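PDB 5VPR: cysteine desulfurase from Elizabethkingia anophelis NUHP1, which probably removes sulfur from L-cysteine to give L-alanine, passing it to a sulfur carrier with the help of pyridoxal 5'-phosphate. Local coordinates for residues R197-G208 with M222-S230. Residues are numbered along the deposited sequence; the frame is centred on the assembly and turned at random.
Sequences RAKSNAFIFIDG and MDCDFFAFS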
ATOM      1  N   ARG A 197       7.014  -2.918  22.080  1.00 42.19           N
ATOM      2  CA  ARG A 197       7.806  -4.015  22.626  1.00 43.34           C
ATOM      3  C   ARG A 197       8.212  -3.748  24.069  1.00 52.88           C
ATOM      4  O   ARG A 197       8.261  -4.676  24.882  1.00 48.73           O
ATOM      5  CB  ARG A 197       9.061  -4.253  21.791  1.00 48.12           C
ATOM      6  CG  ARG A 197       8.817  -4.682  20.373  1.00 48.61           C
ATOM      7  CD  ARG A 197       7.995  -5.935  20.297  1.00 53.36           C
ATOM      8  NE  ARG A 197       8.067  -6.507  18.959  1.00 55.61           N
ATOM      9  CZ  ARG A 197       7.177  -7.363  18.466  1.00 55.33           C
ATOM     10  NH1 ARG A 197       6.135  -7.734  19.197  1.00 55.02           N
ATOM     11  NH2 ARG A 197       7.322  -7.835  17.236  1.00 49.67           N
ATOM     12  N   ALA A 198       8.516  -2.487  24.403  1.00 45.76           N
ATOM     13  CA  ALA A 198       9.043  -2.180  25.727  1.00 54.51           C
ATOM     14  C   ALA A 198       7.961  -2.228  26.798  1.00 48.32           C
ATOM     15  O   ALA A 198       8.254  -2.543  27.950  1.00 53.30           O
ATOM     16  CB  ALA A 198       9.711  -0.801  25.715  1.00 57.01           C
ATOM     17  N   LYS A 199       6.711  -1.943  26.447  1.00 48.39           N
ATOM     18  CA  LYS A 199       5.677  -1.726  27.454  1.00 51.29           C
ATOM     19  C   LYS A 199       4.489  -2.671  27.305  1.00 53.59           C
ATOM     20  O   LYS A 199       3.458  -2.456  27.948  1.00 51.70           O
ATOM     21  CB  LYS A 199       5.196  -0.267  27.406  1.00 49.76           C
ATOM     22  N   SER A 200       4.608  -3.724  26.500  1.00 54.23           N
ATOM     23  CA  SER A 200       3.493  -4.637  26.308  1.00 53.18           C
ATOM     24  C   SER A 200       4.010  -5.919  25.682  1.00 55.07           C
ATOM     25  O   SER A 200       5.125  -5.971  25.159  1.00 48.01           O
ATOM     26  CB  SER A 200       2.420  -4.025  25.408  1.00 45.08           C
ATOM     27  OG  SER A 200       2.773  -4.245  24.064  1.00 43.40           O
ATOM     28  N   ASN A 201       3.159  -6.949  25.722  1.00 50.46           N
ATOM     29  CA  ASN A 201       3.360  -8.192  24.985  1.00 49.17           C
ATOM     30  C   ASN A 201       2.411  -8.292  23.793  1.00 47.84           C
ATOM     31  O   ASN A 201       2.065  -9.390  23.362  1.00 47.23           O
ATOM     32  CB  ASN A 201       3.183  -9.409  25.900  1.00 48.32           C
ATOM     33  CG  ASN A 201       4.393  -9.652  26.806  1.00 54.95           C
ATOM     34  OD1 ASN A 201       5.530  -9.355  26.437  1.00 51.60           O
ATOM     35  ND2 ASN A 201       4.148 -10.200  27.995  1.00 54.87           N
ATOM     36  N   ALA A 202       1.977  -7.152  23.264  1.00 45.46           N
ATOM     37  CA  ALA A 202       1.036  -7.129  22.146  1.00 43.97           C
ATOM     38  C   ALA A 202       1.687  -7.621  20.858  1.00 45.33           C
ATOM     39  O   ALA A 202       2.882  -7.433  20.632  1.00 40.36           O
ATOM     40  CB  ALA A 202       0.504  -5.702  21.928  1.00 41.40           C
ATOM     41  N   PHE A 203       0.880  -8.247  20.000  1.00 45.31           N
ATOM     42  CA  PHE A 203       1.277  -8.443  18.613  1.00 44.64           C
ATOM     43  C   PHE A 203       1.226  -7.118  17.862  1.00 43.06           C
ATOM     44  O   PHE A 203       0.388  -6.256  18.137  1.00 42.34           O
ATOM     45  CB  PHE A 203       0.356  -9.455  17.907  1.00 52.74           C
ATOM     46  CG  PHE A 203       0.472 -10.879  18.416  1.00 54.00           C
ATOM     47  CD1 PHE A 203      -0.487 -11.824  18.075  1.00 56.11           C
ATOM     48  CD2 PHE A 203       1.530 -11.273  19.220  1.00 60.48           C
ATOM     49  CE1 PHE A 203      -0.395 -13.141  18.537  1.00 58.91           C
ATOM     50  CE2 PHE A 203       1.628 -12.585  19.685  1.00 61.32           C
ATOM     51  CZ  PHE A 203       0.662 -13.517  19.340  1.00 57.36           C
ATOM     52  N   ILE A 204       2.106  -6.971  16.873  1.00 38.90           N
ATOM     53  CA  ILE A 204       2.201  -5.739  16.098  1.00 35.10           C
ATOM     54  C   ILE A 204       1.831  -6.029  14.644  1.00 37.95           C
ATOM     55  O   ILE A 204       2.555  -6.744  13.940  1.00 38.46           O
ATOM     56  CB  ILE A 204       3.593  -5.119  16.183  1.00 35.50           C
ATOM     57  CG1 ILE A 204       3.931  -4.800  17.642  1.00 40.67           C
ATOM     58  CG2 ILE A 204       3.657  -3.870  15.302  1.00 35.23           C
ATOM     59  CD1 ILE A 204       5.315  -4.283  17.822  1.00 42.50           C
ATOM     60  N   PHE A 205       0.736  -5.437  14.181  1.00 34.07           N
ATOM     61  CA  PHE A 205       0.290  -5.576  12.793  1.00 35.07           C
ATOM     62  C   PHE A 205       0.589  -4.279  12.055  1.00 36.69           C
ATOM     63  O   PHE A 205       0.071  -3.220  12.425  1.00 36.96           O
ATOM     64  CB  PHE A 205      -1.209  -5.896  12.743  1.00 37.38           C
ATOM     65  CG  PHE A 205      -1.755  -6.178  11.355  1.00 37.48           C
ATOM     66  CD1 PHE A 205      -2.106  -7.469  10.987  1.00 42.00           C
ATOM     67  CD2 PHE A 205      -1.963  -5.159  10.445  1.00 38.65           C
ATOM     68  CE1 PHE A 205      -2.637  -7.742   9.727  1.00 36.46           C
ATOM     69  CE2 PHE A 205      -2.498  -5.430   9.175  1.00 35.96           C
ATOM     70  CZ  PHE A 205      -2.826  -6.731   8.822  1.00 35.34           C
ATOM     71  N   ILE A 206       1.391  -4.363  10.998  1.00 30.94           N
ATOM     72  CA  ILE A 206       1.699  -3.212  10.153  1.00 30.51           C
ATOM     73  C   ILE A 206       0.983  -3.380   8.810  1.00 33.04           C
ATOM     74  O   ILE A 206       1.222  -4.351   8.085  1.00 36.95           O
ATOM     75  CB  ILE A 206       3.208  -3.048   9.942  1.00 30.63           C
ATOM     76  CG1 ILE A 206       3.928  -2.938  11.294  1.00 35.22           C
ATOM     77  CG2 ILE A 206       3.469  -1.781   9.114  1.00 33.12           C
ATOM     78  CD1 ILE A 206       3.576  -1.667  12.048  1.00 32.64           C
ATOM     79  N   ASP A 207       0.115  -2.433   8.488  1.00 30.52           N
ATOM     80  CA  ASP A 207      -0.472  -2.290   7.153  1.00 31.64           C
ATOM     81  C   ASP A 207       0.503  -1.504   6.278  1.00 35.79           C
ATOM     82  O   ASP A 207       0.655  -0.285   6.435  1.00 30.50           O
ATOM     83  CB  ASP A 207      -1.822  -1.600   7.297  1.00 33.88           C
ATOM     84  CG  ASP A 207      -2.464  -1.196   5.963  1.00 49.02           C
ATOM     85  OD1 ASP A 207      -1.845  -1.286   4.869  1.00 39.13           O
ATOM     86  OD2 ASP A 207      -3.629  -0.754   6.053  1.00 45.02           O
ATOM     87  N   GLY A 208       1.187  -2.201   5.371  1.00 34.82           N
ATOM     88  CA  GLY A 208       2.140  -1.562   4.481  1.00 31.76           C
ATOM     89  C   GLY A 208       1.632  -1.355   3.061  1.00 30.27           C
ATOM     90  O   GLY A 208       2.436  -1.180   2.130  1.00 33.30           O
ATOM     91  N   MET A 222      12.498  -4.416  10.853  1.00 45.50           N
ATOM     92  CA  MET A 222      11.299  -3.737  11.339  1.00 41.83           C
ATOM     93  C   MET A 222      10.735  -4.410  12.588  1.00 38.13           C
ATOM     94  O   MET A 222      10.105  -3.749  13.420  1.00 42.75           O
ATOM     95  CB  MET A 222      10.228  -3.700  10.237  1.00 43.72           C
ATOM     96  CG  MET A 222       8.918  -3.017  10.657  1.00 40.39           C
ATOM     97  SD  MET A 222       7.616  -3.086   9.393  1.00 41.96           S
ATOM     98  CE  MET A 222       8.453  -2.270   8.040  1.00 41.36           C
ATOM     99  N   ASP A 223      10.920  -5.716  12.719  1.00 37.54           N
ATOM    100  CA  ASP A 223      10.412  -6.472  13.859  1.00 41.71           C
ATOM    101  C   ASP A 223       8.890  -6.352  14.004  1.00 41.07           C
ATOM    102  O   ASP A 223       8.347  -6.395  15.112  1.00 43.41           O
ATOM    103  CB  ASP A 223      11.125  -6.048  15.156  1.00 44.13           C
ATOM    104  CG  ASP A 223      10.819  -6.977  16.297  1.00 51.70           C
ATOM    105  OD1 ASP A 223      10.763  -8.203  16.038  1.00 49.20           O
ATOM    106  OD2 ASP A 223      10.605  -6.485  17.425  1.00 56.13           O
ATOM    107  N   CYS A 224       8.164  -6.220  12.890  1.00 39.52           N
ATOM    108  CA  CYS A 224       6.719  -6.381  12.956  1.00 34.15           C
ATOM    109  C   CYS A 224       6.374  -7.856  13.161  1.00 40.04           C
ATOM    110  O   CYS A 224       7.153  -8.753  12.819  1.00 44.47           O
ATOM    111  CB  CYS A 224       6.066  -5.870  11.670  1.00 39.22           C
ATOM    112  SG  CYS A 224       6.797  -6.671  10.216  1.00 40.95           S
ATOM    113  N   ASP A 225       5.205  -8.113  13.748  1.00 36.42           N
ATOM    114  CA  ASP A 225       4.711  -9.488  13.795  1.00 40.12           C
ATOM    115  C   ASP A 225       3.946  -9.866  12.531  1.00 43.83           C
ATOM    116  O   ASP A 225       3.971 -11.035  12.123  1.00 45.31           O
ATOM    117  CB  ASP A 225       3.806  -9.687  15.004  1.00 37.55           C
ATOM    118  CG  ASP A 225       4.568  -9.595  16.313  1.00 40.28           C
ATOM    119  OD1 ASP A 225       5.587 -10.295  16.441  1.00 41.86           O
ATOM    120  OD2 ASP A 225       4.154  -8.815  17.187  1.00 42.83           O
ATOM    121  N   PHE A 226       3.265  -8.895  11.924  1.00 36.44           N
ATOM    122  CA  PHE A 226       2.556  -9.058  10.660  1.00 37.57           C
ATOM    123  C   PHE A 226       2.851  -7.860   9.774  1.00 40.59           C
ATOM    124  O   PHE A 226       3.018  -6.741  10.263  1.00 36.77           O
ATOM    125  CB  PHE A 226       1.035  -9.127  10.827  1.00 34.56           C
ATOM    126  CG  PHE A 226       0.571 -10.142  11.793  1.00 36.90           C
ATOM    127  CD1 PHE A 226       0.289  -9.788  13.103  1.00 36.96           C
ATOM    128  CD2 PHE A 226       0.392 -11.457  11.400  1.00 41.66           C
ATOM    129  CE1 PHE A 226      -0.155 -10.727  14.007  1.00 37.41           C
ATOM    130  CE2 PHE A 226      -0.050 -12.404  12.306  1.00 43.85           C
ATOM    131  CZ  PHE A 226      -0.323 -12.040  13.606  1.00 42.97           C
ATOM    132  N   PHE A 227       2.870  -8.091   8.460  1.00 33.10           N
ATOM    133  CA  PHE A 227       3.049  -7.021   7.487  1.00 31.64           C
ATOM    134  C   PHE A 227       2.186  -7.353   6.281  1.00 33.78           C
ATOM    135  O   PHE A 227       2.354  -8.418   5.695  1.00 38.33           O
ATOM    136  CB  PHE A 227       4.517  -6.868   7.069  1.00 30.58           C
ATOM    137  CG  PHE A 227       4.772  -5.670   6.178  1.00 33.91           C
ATOM    138  CD1 PHE A 227       5.005  -4.416   6.727  1.00 33.92           C
ATOM    139  CD2 PHE A 227       4.767  -5.799   4.791  1.00 35.28           C
ATOM    140  CE1 PHE A 227       5.234  -3.305   5.915  1.00 38.49           C
ATOM    141  CE2 PHE A 227       4.982  -4.689   3.968  1.00 35.84           C
ATOM    142  CZ  PHE A 227       5.224  -3.439   4.534  1.00 35.47           C
ATOM    143  N   ALA A 228       1.258  -6.464   5.915  1.00 34.32           N
ATOM    144  CA  ALA A 228       0.302  -6.758   4.851  1.00 34.15           C
ATOM    145  C   ALA A 228       0.341  -5.692   3.760  1.00 40.63           C
ATOM    146  O   ALA A 228       0.489  -4.499   4.052  1.00 36.62           O
ATOM    147  CB  ALA A 228      -1.118  -6.881   5.427  1.00 29.36           C
ATOM    148  N   PHE A 229       0.201  -6.114   2.499  1.00 32.82           N
ATOM    149  CA  PHE A 229       0.195  -5.150   1.404  1.00 29.18           C
ATOM    150  C   PHE A 229      -0.538  -5.750   0.211  1.00 33.26           C
ATOM    151  O   PHE A 229      -0.926  -6.925   0.214  1.00 28.93           O
ATOM    152  CB  PHE A 229       1.617  -4.659   1.027  1.00 29.62           C
ATOM    153  CG  PHE A 229       2.592  -5.752   0.632  1.00 32.30           C
ATOM    154  CD1 PHE A 229       3.182  -6.553   1.594  1.00 32.19           C
ATOM    155  CD2 PHE A 229       2.979  -5.915  -0.696  1.00 29.77           C
ATOM    156  CE1 PHE A 229       4.105  -7.529   1.245  1.00 38.31           C
ATOM    157  CE2 PHE A 229       3.899  -6.914  -1.058  1.00 31.24           C
ATOM    158  CZ  PHE A 229       4.470  -7.703  -0.083  1.00 31.13           C
ATOM    159  N   SER A 230      -0.753  -4.901  -0.794  1.00 30.18           N
ATOM    160  CA  SER A 230      -1.655  -5.172  -1.916  1.00 37.03           C
ATOM    161  C   SER A 230      -0.872  -5.135  -3.213  1.00 31.36           C
ATOM    162  O   SER A 230      -0.126  -4.187  -3.454  1.00 33.22           O
ATOM    163  CB  SER A 230      -2.781  -4.133  -2.010  1.00 36.44           C
ATOM    164  OG  SER A 230      -3.707  -4.257  -0.943  1.00 54.60           O
TER
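Phe-205 and Ile-206 pair in parallel with Phe-226 and Phe-227, joining strands 203-207 and 226-230 of a beta-alpha-beta unit in the central sheet of this class-V aminotransferase-family enzyme. Backbone hydrogen bonds begin with Phe-226 N to Ile-204 O and end with Gly-208 N to Ala-228 O, 2.7 Å. On one face the Phe-205 and Phe-226 side chains cross nearly at right angles, ring planes 36° apart; Phe-205 CD1 lies 3.6 Å from Phe-226 CB, and its CZ reaches Ala-228 CB. On the other, Ile-206 splits its branches: CG1 meets Cys-224 CB (3.6 Å), while CG2 leans on Phe-227 CD1. Gly-208 N lies over one face of the Phe-227 ring, toward its rim, and ring CZ is 3.6 Å from Gly-208 CA. At the cofactor end, Ser-230 OG hydrogen-bonds the phosphate of the pyridoxal-lysine at position 233. Beyond the strand starts, Arg-197 reaches from helix 189-199, a bend at chi2 (-57°) turning its guanidinium toward two aspartates, with Ile-204 CD1 over one face. NE bonds Asp-223 OD2 and NH2 the backbone O of the same residue; Lys-246 binds Asp-223 OD1. Arg-197 NH1 and NH2 grip Asp-225 OD2 and OD1 end-on, and OD2 also accepts a hydrogen bond from Ile-204 N (2.8 Å) through its anti lone pair.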